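Local coordinates for protein exosome complex exonuclease RRP46 homolog (Oryza sativa Japonica Group, PDB 3HKM) that binds double-stranded DNA and single-stranded RNA, shows hydrolytic DNase and phosphorolytic RNase activity in vitro, and is a probable component of the exosome core, at residues A42-P47 / A130-K135; E55-A60 / H97-T102; D112-P117 / I152-K157. One frame throughout, in Å; residues are numbered along the deposited sequence.

Interaction 1: residues A42-P47 / A130-K135; sequences AAVYGP and AGIPLK
V44 carries CG1 anti to its own backbone N (chi1 -171°), which brings this branch against A130 and I132. I132 turns twice in the same sense (chi1 -47°, chi2 -60°), and its CD1 comes to lie against G46 and P47. The two side chains cross obliquely, with V44 CG1 3.8 Å from I132 CG1. The methyl of A130 meets the root of the valine: A130 CB lies 3.8 Å from V44 CB and is about as near to V44 CG1. Beyond V44 the chain turns, and the tip of I132 is laid against backbone. I132 CD1 is 4.0 Å from G46 CA. I132 CD1 also comes within 4.2 Å of P47 CD, as the two side chains run past each other in opposite directions.

The contact joins strand 38-49 of the five-stranded mixed sheet to the C-terminal end of helix 115-130. The helix ends there in a Schellman motif, with G131 at positive phi, and I132 follows at once. The end of the helix and the loop after it pack on the mixed sheet of an RNase PH fold. T102 of the neighbouring strand and A126 and L127 of the helix extend the apolar patch.

No hydrogen bond crosses between the two segments. The helix end and the loop after it meet the 42-47 segment through hydrocarbon contact, without a directional polar bond between them.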
ATOM      1  N   ALA A  42       6.477  -2.813   7.752  1.00 18.74           N
ATOM      2  CA  ALA A  42       6.083  -1.413   7.950  1.00 19.82           C
ATOM      3  C   ALA A  42       6.236  -0.950   9.405  1.00 19.31           C
ATOM      4  O   ALA A  42       5.652  -1.531  10.306  1.00 19.20           O
ATOM      5  CB  ALA A  42       4.640  -1.204   7.486  1.00 18.90           C
ATOM      6  N   ALA A  43       7.015   0.104   9.627  1.00 21.66           N
ATOM      7  CA  ALA A  43       7.289   0.593  10.984  1.00 21.52           C
ATOM      8  C   ALA A  43       6.845   2.044  11.142  1.00 20.61           C
ATOM      9  O   ALA A  43       7.219   2.894  10.337  1.00 20.47           O
ATOM     10  CB  ALA A  43       8.779   0.451  11.316  1.00 17.46           C
ATOM     11  N   VAL A  44       6.052   2.324  12.175  1.00 18.42           N
ATOM     12  CA  VAL A  44       5.525   3.665  12.412  1.00 19.44           C
ATOM     13  C   VAL A  44       5.910   4.145  13.799  1.00 20.14           C
ATOM     14  O   VAL A  44       5.864   3.375  14.747  1.00 19.44           O
ATOM     15  CB  VAL A  44       3.995   3.698  12.316  1.00 19.02           C
ATOM     16  CG1 VAL A  44       3.496   5.137  12.354  1.00 18.64           C
ATOM     17  CG2 VAL A  44       3.525   2.990  11.049  1.00 17.63           C
ATOM     18  N   TYR A  45       6.268   5.419  13.927  1.00 18.76           N
ATOM     19  CA  TYR A  45       6.789   5.904  15.202  1.00 20.41           C
ATOM     20  C   TYR A  45       5.907   6.931  15.967  1.00 23.31           C
ATOM     21  O   TYR A  45       6.328   8.052  16.208  1.00 23.64           O
ATOM     22  CB  TYR A  45       8.252   6.340  15.020  1.00 19.85           C
ATOM     23  CG  TYR A  45       9.102   5.163  14.570  1.00 19.50           C
ATOM     24  CD1 TYR A  45       9.594   4.249  15.490  1.00 20.69           C
ATOM     25  CD2 TYR A  45       9.351   4.926  13.223  1.00 20.59           C
ATOM     26  CE1 TYR A  45      10.338   3.147  15.088  1.00 20.82           C
ATOM     27  CE2 TYR A  45      10.093   3.822  12.810  1.00 19.81           C
ATOM     28  CZ  TYR A  45      10.584   2.939  13.750  1.00 21.16           C
ATOM     29  OH  TYR A  45      11.324   1.844  13.360  1.00 23.58           O
ATOM     30  N   GLY A  46       4.696   6.506  16.363  1.00 27.72           N
ATOM     31  CA  GLY A  46       3.734   7.319  17.110  1.00 20.14           C
ATOM     32  C   GLY A  46       3.768   8.766  16.667  1.00 23.34           C
ATOM     33  O   GLY A  46       4.575   9.123  15.815  1.00 25.23           O
ATOM     34  N   PRO A  47       2.890   9.619  17.212  1.00 22.07           N
ATOM     35  CA  PRO A  47       3.129  11.006  16.813  1.00 23.35           C
ATOM     36  C   PRO A  47       4.201  11.626  17.711  1.00 24.11           C
ATOM     37  O   PRO A  47       4.035  11.633  18.933  1.00 24.28           O
ATOM     38  CB  PRO A  47       1.762  11.677  17.022  1.00 24.89           C
ATOM     39  CG  PRO A  47       0.786  10.547  17.271  1.00 21.66           C
ATOM     40  CD  PRO A  47       1.596   9.463  17.890  1.00 21.87           C
ATOM     41  N   ALA A 130      -0.197   1.714  15.384  1.00 18.45           N
ATOM     42  CA  ALA A 130       0.532   2.756  16.107  1.00 17.79           C
ATOM     43  C   ALA A 130      -0.414   3.799  16.707  1.00 18.08           C
ATOM     44  O   ALA A 130       0.017   4.705  17.420  1.00 18.11           O
ATOM     45  CB  ALA A 130       1.542   3.427  15.195  1.00 17.42           C
ATOM     46  N   GLY A 131      -1.705   3.674  16.417  1.00 17.53           N
ATOM     47  CA  GLY A 131      -2.675   4.642  16.905  1.00 18.65           C
ATOM     48  C   GLY A 131      -2.549   5.999  16.235  1.00 17.53           C
ATOM     49  O   GLY A 131      -2.676   7.040  16.874  1.00 18.10           O
ATOM     50  N   ILE A 132      -2.281   5.988  14.933  1.00 17.64           N
ATOM     51  CA  ILE A 132      -2.236   7.219  14.161  1.00 16.41           C
ATOM     52  C   ILE A 132      -3.635   7.440  13.634  1.00 18.13           C
ATOM     53  O   ILE A 132      -4.200   6.559  12.991  1.00 19.27           O
ATOM     54  CB  ILE A 132      -1.276   7.106  12.966  1.00 16.82           C
ATOM     55  CG1 ILE A 132       0.070   6.497  13.387  1.00 16.30           C
ATOM     56  CG2 ILE A 132      -1.099   8.457  12.288  1.00 17.08           C
ATOM     57  CD1 ILE A 132       0.812   7.278  14.438  1.00 18.16           C
ATOM     58  N   PRO A 133      -4.212   8.611  13.912  1.00 18.59           N
ATOM     59  CA  PRO A 133      -5.583   8.896  13.470  1.00 19.09           C
ATOM     60  C   PRO A 133      -5.719   8.911  11.937  1.00 20.11           C
ATOM     61  O   PRO A 133      -5.058   9.697  11.260  1.00 19.56           O
ATOM     62  CB  PRO A 133      -5.856  10.292  14.055  1.00 18.77           C
ATOM     63  CG  PRO A 133      -4.861  10.456  15.156  1.00 19.83           C
ATOM     64  CD  PRO A 133      -3.644   9.706  14.718  1.00 18.66           C
ATOM     65  N   LEU A 134      -6.578   8.047  11.403  1.00 21.50           N
ATOM     66  CA  LEU A 134      -6.821   7.992   9.967  1.00 19.49           C
ATOM     67  C   LEU A 134      -8.219   8.507   9.629  1.00 24.35           C
ATOM     68  O   LEU A 134      -9.141   8.388  10.444  1.00 24.21           O
ATOM     69  CB  LEU A 134      -6.681   6.555   9.475  1.00 21.45           C
ATOM     70  CG  LEU A 134      -5.353   6.013   8.933  1.00 21.94           C
ATOM     71  CD1 LEU A 134      -4.144   6.487   9.720  1.00 19.90           C
ATOM     72  CD2 LEU A 134      -5.411   4.486   8.877  1.00 22.67           C
ATOM     73  N   LYS A 135      -8.377   9.080   8.432  1.00 22.76           N
ATOM     74  CA  LYS A 135      -9.697   9.449   7.906  1.00 23.56           C
ATOM     75  C   LYS A 135     -10.492   8.189   7.537  1.00 23.17           C
ATOM     76  O   LYS A 135     -11.714   8.140   7.654  1.00 23.73           O
ATOM     77  CB  LYS A 135      -9.562  10.316   6.647  1.00 22.05           C
ATOM     78  CG  LYS A 135      -8.907  11.681   6.814  1.00 23.23           C
ATOM     79  CD  LYS A 135      -9.022  12.445   5.498  1.00 24.82           C
ATOM     80  CE  LYS A 135      -8.045  13.609   5.388  1.00 27.50           C
ATOM     81  NZ  LYS A 135      -8.534  14.857   6.056  1.00 32.71           N
TER

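Interaction 2: residues E55-A60 / H97-T102; sequences ENPEKA and HPNTTT
A60 lays its methyl over the backbone of H97 and the methyl of T100. A60 CB is 3.2 Å from H97 O and 3.7 Å from T100 CG2. H97 O and T100 CG2 are too close to each other in the model, so their exact places are doubtful. The small side chain sits in the bend where 97-102 turns into its strand. Further out, the P98 ring lies against the other loop's backbone: its CB meets the carbonyl of E58, with P98 CB 3.4 Å from E58 O. This is a carbon-to-oxygen contact and not a hydrogen bond.

One polar bond crosses between the segments. N99 N donates to P57 O at 2.9 Å, but the angle at the hydrogen is only 118°, and the bond is weak. N99 CB packs 3.5 Å from the same P57 O, so the carbonyl faces both the amide and the first carbon of this residue.

The two segments lie at one end of the mixed sheet of the RNase PH fold. Residues 55-60 lead into the outermost strand 61-67, and residues 97-102 begin strand 100-110, which runs parallel to it. The pairing of these strands begins right at the contact: T100 and T102 both make backbone hydrogen bonds with S61.

The N99 side chain extends with CG anti to the backbone N (chi1 -169°), and it runs aslant to the P57 side chain. N99 ND2 passes 3.8 Å from P57 CB. The hydrogen bond of this nitrogen goes elsewhere, to T51 OG1, so its approach to the proline is packing. P57 also rests on T51, which brings a third loop residue to the same place. The H97 ring packs instead on P47 and P133.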
ATOM      1  N   GLU A  55       8.536  22.254   7.235  1.00 36.57           N
ATOM      2  CA  GLU A  55       7.118  21.890   7.289  1.00 34.82           C
ATOM      3  C   GLU A  55       6.302  22.891   8.117  1.00 33.56           C
ATOM      4  O   GLU A  55       6.860  23.848   8.650  1.00 36.87           O
ATOM      5  CB  GLU A  55       6.952  20.459   7.807  1.00 36.93           C
ATOM      6  CG  GLU A  55       7.594  19.400   6.901  1.00 38.35           C
ATOM      7  CD  GLU A  55       7.000  19.396   5.497  1.00 40.84           C
ATOM      8  OE1 GLU A  55       5.750  19.394   5.381  1.00 42.40           O
ATOM      9  OE2 GLU A  55       7.780  19.391   4.514  1.00 39.41           O
ATOM     10  N   ASN A  56       4.995  22.651   8.245  1.00 35.19           N
ATOM     11  CA  ASN A  56       4.018  23.685   8.652  1.00 33.42           C
ATOM     12  C   ASN A  56       3.630  23.874  10.145  1.00 34.02           C
ATOM     13  O   ASN A  56       2.865  24.779  10.468  1.00 35.73           O
ATOM     14  CB  ASN A  56       2.743  23.505   7.808  1.00 33.54           C
ATOM     15  CG  ASN A  56       1.573  24.360   8.293  1.00 32.55           C
ATOM     16  OD1 ASN A  56       1.750  25.499   8.728  1.00 33.50           O
ATOM     17  ND2 ASN A  56       0.369  23.815   8.195  1.00 32.04           N
ATOM     18  N   PRO A  57       4.230  23.106  11.062  1.00 31.85           N
ATOM     19  CA  PRO A  57       3.765  22.813  12.425  1.00 32.02           C
ATOM     20  C   PRO A  57       2.283  23.038  12.804  1.00 31.71           C
ATOM     21  O   PRO A  57       1.915  22.688  13.926  1.00 29.08           O
ATOM     22  CB  PRO A  57       4.676  23.703  13.271  1.00 30.48           C
ATOM     23  CG  PRO A  57       5.998  23.649  12.519  1.00 33.29           C
ATOM     24  CD  PRO A  57       5.692  23.267  11.068  1.00 33.49           C
ATOM     25  N   GLU A  58       1.459  23.592  11.919  1.00 32.40           N
ATOM     26  CA  GLU A  58       0.047  23.810  12.226  1.00 30.79           C
ATOM     27  C   GLU A  58      -0.767  22.532  12.002  1.00 32.17           C
ATOM     28  O   GLU A  58      -1.835  22.350  12.595  1.00 30.50           O
ATOM     29  CB  GLU A  58      -0.523  24.951  11.383  1.00 31.56           C
ATOM     30  CG  GLU A  58       0.296  26.244  11.413  1.00 33.04           C
ATOM     31  CD  GLU A  58       0.190  27.005  12.731  1.00 34.15           C
ATOM     32  OE1 GLU A  58       0.955  27.978  12.913  1.00 37.69           O
ATOM     33  OE2 GLU A  58      -0.650  26.646  13.587  1.00 31.31           O
ATOM     34  N   LYS A  59      -0.256  21.661  11.135  1.00 31.04           N
ATOM     35  CA  LYS A  59      -0.858  20.357  10.870  1.00 29.69           C
ATOM     36  C   LYS A  59       0.165  19.258  11.161  1.00 29.35           C
ATOM     37  O   LYS A  59       1.371  19.523  11.178  1.00 29.09           O
ATOM     38  CB  LYS A  59      -1.317  20.268   9.410  1.00 31.08           C
ATOM     39  CG  LYS A  59      -2.588  21.040   9.088  1.00 29.28           C
ATOM     40  CD  LYS A  59      -2.866  21.046   7.584  1.00 32.27           C
ATOM     41  CE  LYS A  59      -1.839  21.878   6.815  1.00 32.88           C
ATOM     42  NZ  LYS A  59      -2.053  23.353   6.954  1.00 31.62           N
ATOM     43  N   ALA A  60      -0.307  18.033  11.397  1.00 25.75           N
ATOM     44  CA  ALA A  60       0.593  16.909  11.656  1.00 25.25           C
ATOM     45  C   ALA A  60       1.388  16.505  10.406  1.00 25.12           C
ATOM     46  O   ALA A  60       0.886  16.562   9.286  1.00 24.75           O
ATOM     47  CB  ALA A  60      -0.180  15.713  12.206  1.00 25.93           C
ATOM     48  N   HIS A  97      -3.188  15.946  15.721  1.00 24.15           N
ATOM     49  CA  HIS A  97      -1.948  16.122  16.463  1.00 22.44           C
ATOM     50  C   HIS A  97      -0.984  17.074  15.777  1.00 23.91           C
ATOM     51  O   HIS A  97       0.022  16.641  15.226  1.00 24.18           O
ATOM     52  CB  HIS A  97      -1.273  14.776  16.694  1.00 22.95           C
ATOM     53  CG  HIS A  97      -1.987  13.916  17.683  1.00 22.64           C
ATOM     54  ND1 HIS A  97      -2.680  12.780  17.321  1.00 22.71           N
ATOM     55  CD2 HIS A  97      -2.142  14.042  19.021  1.00 20.18           C
ATOM     56  CE1 HIS A  97      -3.223  12.237  18.398  1.00 20.53           C
ATOM     57  NE2 HIS A  97      -2.908  12.983  19.443  1.00 22.39           N
ATOM     58  N   PRO A  98      -1.289  18.378  15.820  1.00 23.96           N
ATOM     59  CA  PRO A  98      -0.474  19.436  15.214  1.00 24.39           C
ATOM     60  C   PRO A  98       0.904  19.505  15.853  1.00 25.44           C
ATOM     61  O   PRO A  98       1.063  19.067  17.002  1.00 22.95           O
ATOM     62  CB  PRO A  98      -1.256  20.710  15.536  1.00 25.21           C
ATOM     63  CG  PRO A  98      -2.655  20.249  15.795  1.00 27.51           C
ATOM     64  CD  PRO A  98      -2.505  18.915  16.447  1.00 25.80           C
ATOM     65  N   ASN A  99       1.869  20.062  15.120  1.00 24.92           N
ATOM     66  CA  ASN A  99       3.267  20.121  15.552  1.00 25.16           C
ATOM     67  C   ASN A  99       3.775  18.760  15.985  1.00 24.57           C
ATOM     68  O   ASN A  99       4.285  18.592  17.090  1.00 24.41           O
ATOM     69  CB  ASN A  99       3.465  21.145  16.669  1.00 26.00           C
ATOM     70  CG  ASN A  99       4.931  21.429  16.952  1.00 25.08           C
ATOM     71  OD1 ASN A  99       5.290  21.788  18.069  1.00 27.83           O
ATOM     72  ND2 ASN A  99       5.780  21.270  15.946  1.00 26.46           N
ATOM     73  N   THR A 100       3.633  17.791  15.089  1.00 25.80           N
ATOM     74  CA  THR A 100       3.978  16.412  15.383  1.00 25.54           C
ATOM     75  C   THR A 100       4.471  15.721  14.105  1.00 23.35           C
ATOM     76  O   THR A 100       4.025  16.040  13.014  1.00 24.53           O
ATOM     77  CB  THR A 100       2.746  15.687  15.970  1.00 24.60           C
ATOM     78  OG1 THR A 100       3.115  14.981  17.158  1.00 27.98           O
ATOM     79  CG2 THR A 100       2.103  14.757  14.960  1.00 22.53           C
ATOM     80  N   THR A 101       5.404  14.790  14.236  1.00 23.34           N
ATOM     81  CA  THR A 101       5.877  14.057  13.070  1.00 23.20           C
ATOM     82  C   THR A 101       5.747  12.554  13.278  1.00 23.20           C
ATOM     83  O   THR A 101       6.239  12.004  14.265  1.00 21.40           O
ATOM     84  CB  THR A 101       7.344  14.393  12.719  1.00 24.02           C
ATOM     85  OG1 THR A 101       7.497  15.810  12.570  1.00 25.96           O
ATOM     86  CG2 THR A 101       7.756  13.707  11.428  1.00 23.30           C
ATOM     87  N   THR A 102       5.077  11.902  12.335  1.00 21.15           N
ATOM     88  CA  THR A 102       4.995  10.454  12.304  1.00 20.49           C
ATOM     89  C   THR A 102       5.843   9.926  11.145  1.00 20.22           C
ATOM     90  O   THR A 102       5.581  10.228   9.985  1.00 19.64           O
ATOM     91  CB  THR A 102       3.531   9.999  12.175  1.00 21.35           C
ATOM     92  OG1 THR A 102       2.787  10.494  13.297  1.00 20.52           O
ATOM     93  CG2 THR A 102       3.426   8.488  12.125  1.00 19.28           C
TER

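Interaction 3: residues D112-P117 / I152-K157; sequences DGSLLP and ILDTNK
S114 OG donates to T155 O at 2.9 Å. The hydroxyl lies in the carbonyl plane, on a lone pair, with a C=O...donor angle of 132°. It gets there by turning OG anti to its own carbonyl carbon (chi1 -69°). The D154 carboxylate stands close by, with D154 OD1 3.4 Å from S114 CB. Its OD2 accepts a bond from the backbone N of R15.

At the other end of the contact two oxygens of D112 converge on K157 N. D112 O is 2.9 Å from K157 N, but that bond is bent and weak. D112 OD2 lies 3.3 Å from K157 N with a much straighter angle of 160°, although the N-H comes from above the carboxylate plane. The D112 and N156 side chains run side by side in the same direction. An alanine in place of D112 would remove the carboxylate and is likely to cost K157 N its straighter bond, leaving the weak one to the backbone carbonyl of that residue.

G113 passes between these two grips with its CA 3.7 Å from N156 C. A side chain here would clash with the backbone of 155-157, and the close crossing depends on glycine.

The contact ties the N-terminus of helix 115-130 to the turn between strand 151-153 and helix 157-160. S114 and N156 are the N-cap residues of the two helices. N156 OD1 caps the N of E159, whereas S114 makes no capping bond. E160 OE2 bridges the two sides by accepting from S114 N and T155 OG1. R15 binds the carbonyls of D112 and G113. Several backbone polar groups of the two turns are thus paired with one another and with R15 and E160, so polar bonds carry this junction.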
ATOM      1  N   ASP A 112       7.504 -10.507  -5.217  1.00 20.94           N
ATOM      2  CA  ASP A 112       6.888 -11.346  -6.235  1.00 22.69           C
ATOM      3  C   ASP A 112       5.701 -10.627  -6.866  1.00 21.78           C
ATOM      4  O   ASP A 112       4.726 -11.267  -7.251  1.00 22.31           O
ATOM      5  CB  ASP A 112       6.407 -12.676  -5.646  1.00 21.82           C
ATOM      6  CG  ASP A 112       5.953 -13.645  -6.718  1.00 23.07           C
ATOM      7  OD1 ASP A 112       5.241 -14.616  -6.406  1.00 24.86           O
ATOM      8  OD2 ASP A 112       6.294 -13.416  -7.892  1.00 25.69           O
ATOM      9  N   GLY A 113       5.768  -9.302  -6.946  1.00 20.28           N
ATOM     10  CA  GLY A 113       4.734  -8.537  -7.624  1.00 20.34           C
ATOM     11  C   GLY A 113       3.787  -7.793  -6.701  1.00 20.24           C
ATOM     12  O   GLY A 113       3.710  -8.101  -5.512  1.00 17.96           O
ATOM     13  N   SER A 114       3.059  -6.828  -7.272  1.00 20.19           N
ATOM     14  CA  SER A 114       2.174  -5.913  -6.540  1.00 17.96           C
ATOM     15  C   SER A 114       2.850  -5.323  -5.297  1.00 17.94           C
ATOM     16  O   SER A 114       2.261  -5.285  -4.218  1.00 16.24           O
ATOM     17  CB  SER A 114       0.849  -6.594  -6.180  1.00 17.97           C
ATOM     18  OG  SER A 114       0.075  -6.837  -7.336  1.00 17.69           O
ATOM     19  N   LEU A 115       4.086  -4.860  -5.461  1.00 19.46           N
ATOM     20  CA  LEU A 115       4.891  -4.372  -4.340  1.00 19.30           C
ATOM     21  C   LEU A 115       4.379  -3.060  -3.737  1.00 18.07           C
ATOM     22  O   LEU A 115       4.386  -2.885  -2.521  1.00 18.65           O
ATOM     23  CB  LEU A 115       6.357  -4.217  -4.756  1.00 19.04           C
ATOM     24  CG  LEU A 115       7.314  -3.900  -3.605  1.00 20.90           C
ATOM     25  CD1 LEU A 115       7.229  -4.977  -2.528  1.00 20.26           C
ATOM     26  CD2 LEU A 115       8.747  -3.736  -4.102  1.00 21.04           C
ATOM     27  N   LEU A 116       3.937  -2.138  -4.580  1.00 17.31           N
ATOM     28  CA  LEU A 116       3.452  -0.860  -4.075  1.00 17.95           C
ATOM     29  C   LEU A 116       2.082  -1.032  -3.393  1.00 18.74           C
ATOM     30  O   LEU A 116       1.852  -0.487  -2.304  1.00 17.14           O
ATOM     31  CB  LEU A 116       3.416   0.182  -5.195  1.00 18.49           C
ATOM     32  CG  LEU A 116       3.386   1.671  -4.837  1.00 21.01           C
ATOM     33  CD1 LEU A 116       2.109   2.340  -5.308  1.00 20.96           C
ATOM     34  CD2 LEU A 116       3.642   1.917  -3.349  1.00 20.70           C
ATOM     35  N   PRO A 117       1.166  -1.789  -4.023  1.00 16.73           N
ATOM     36  CA  PRO A 117      -0.089  -2.079  -3.320  1.00 17.02           C
ATOM     37  C   PRO A 117       0.147  -2.834  -2.009  1.00 16.29           C
ATOM     38  O   PRO A 117      -0.540  -2.574  -1.022  1.00 17.88           O
ATOM     39  CB  PRO A 117      -0.847  -2.960  -4.317  1.00 16.49           C
ATOM     40  CG  PRO A 117      -0.352  -2.529  -5.637  1.00 17.48           C
ATOM     41  CD  PRO A 117       1.117  -2.229  -5.428  1.00 17.84           C
ATOM     42  N   ILE A 152      -7.168  -8.832 -14.154  1.00 27.61           N
ATOM     43  CA  ILE A 152      -6.544  -9.737 -13.207  1.00 26.29           C
ATOM     44  C   ILE A 152      -6.223  -8.959 -11.923  1.00 23.98           C
ATOM     45  O   ILE A 152      -5.735  -7.836 -11.987  1.00 24.60           O
ATOM     46  CB  ILE A 152      -5.284 -10.366 -13.849  1.00 24.32           C
ATOM     47  CG1 ILE A 152      -5.574 -11.800 -14.290  1.00 26.54           C
ATOM     48  CG2 ILE A 152      -4.115 -10.358 -12.904  1.00 27.91           C
ATOM     49  CD1 ILE A 152      -6.898 -11.971 -14.968  1.00 26.48           C
ATOM     50  N   LEU A 153      -6.530  -9.538 -10.763  1.00 23.19           N
ATOM     51  CA  LEU A 153      -6.293  -8.860  -9.484  1.00 22.83           C
ATOM     52  C   LEU A 153      -5.065  -9.402  -8.755  1.00 22.30           C
ATOM     53  O   LEU A 153      -4.849 -10.617  -8.694  1.00 23.04           O
ATOM     54  CB  LEU A 153      -7.529  -8.947  -8.576  1.00 23.18           C
ATOM     55  CG  LEU A 153      -8.804  -8.307  -9.133  1.00 23.19           C
ATOM     56  CD1 LEU A 153      -9.942  -8.389  -8.132  1.00 22.48           C
ATOM     57  CD2 LEU A 153      -8.542  -6.862  -9.539  1.00 23.74           C
ATOM     58  N   ASP A 154      -4.260  -8.491  -8.210  1.00 21.60           N
ATOM     59  CA  ASP A 154      -3.075  -8.854  -7.439  1.00 20.44           C
ATOM     60  C   ASP A 154      -2.092  -9.673  -8.273  1.00 21.18           C
ATOM     61  O   ASP A 154      -1.857 -10.849  -8.013  1.00 18.92           O
ATOM     62  CB  ASP A 154      -3.487  -9.634  -6.194  1.00 21.94           C
ATOM     63  CG  ASP A 154      -2.416  -9.627  -5.109  1.00 21.10           C
ATOM     64  OD1 ASP A 154      -1.579  -8.697  -5.073  1.00 19.03           O
ATOM     65  OD2 ASP A 154      -2.440 -10.555  -4.271  1.00 20.55           O
ATOM     66  N   THR A 155      -1.521  -9.034  -9.282  1.00 22.75           N
ATOM     67  CA  THR A 155      -0.570  -9.687 -10.165  1.00 23.11           C
ATOM     68  C   THR A 155       0.729  -9.999  -9.444  1.00 22.50           C
ATOM     69  O   THR A 155       1.128  -9.291  -8.523  1.00 20.89           O
ATOM     70  CB  THR A 155      -0.218  -8.780 -11.352  1.00 22.11           C
ATOM     71  OG1 THR A 155       0.147  -7.492 -10.853  1.00 19.21           O
ATOM     72  CG2 THR A 155      -1.398  -8.641 -12.284  1.00 21.89           C
ATOM     73  N   ASN A 156       1.396 -11.058  -9.889  1.00 24.28           N
ATOM     74  CA  ASN A 156       2.717 -11.396  -9.389  1.00 22.48           C
ATOM     75  C   ASN A 156       3.824 -10.866 -10.305  1.00 24.00           C
ATOM     76  O   ASN A 156       3.566 -10.053 -11.190  1.00 25.02           O
ATOM     77  CB  ASN A 156       2.842 -12.908  -9.171  1.00 24.47           C
ATOM     78  CG  ASN A 156       2.487 -13.713 -10.406  1.00 25.88           C
ATOM     79  OD1 ASN A 156       2.335 -13.168 -11.497  1.00 25.35           O
ATOM     80  ND2 ASN A 156       2.352 -15.024 -10.237  1.00 26.00           N
ATOM     81  N   LYS A 157       5.055 -11.313 -10.082  1.00 23.78           N
ATOM     82  CA  LYS A 157       6.197 -10.857 -10.865  1.00 23.19           C
ATOM     83  C   LYS A 157       6.108 -11.398 -12.289  1.00 25.09           C
ATOM     84  O   LYS A 157       6.442 -10.708 -13.252  1.00 27.00           O
ATOM     85  CB  LYS A 157       7.491 -11.317 -10.192  1.00 23.98           C
ATOM     86  CG  LYS A 157       8.779 -10.757 -10.779  1.00 25.25           C
ATOM     87  CD  LYS A 157       9.976 -11.320 -10.021  1.00 26.74           C
ATOM     88  CE  LYS A 157      11.294 -10.768 -10.541  1.00 31.56           C
ATOM     89  NZ  LYS A 157      12.475 -11.444  -9.911  1.00 33.43           N
TER

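Interactions 1 and 2 are neighbours, with centres 13 Å apart, and V44, G46 and P47 touch T100 and T102 directly. They share the mixed sheet, through adjacent strands 38-49 and 100-110. Along the chain, interaction 2 is nested inside the loop closed by interaction 1. Interaction 3 lies on the opposite side of the chain's centre, about 25 Å from interaction 1 and 33 Å from interaction 2, centre to centre. Helix 115-130 spans this gap: it starts in interaction 3 and ends in interaction 1. Interactions 1 and 3 alternate along the chain. They thus lie at the two ends of this helix, which packs between the mixed sheet and the antiparallel sheet of the RNase PH fold.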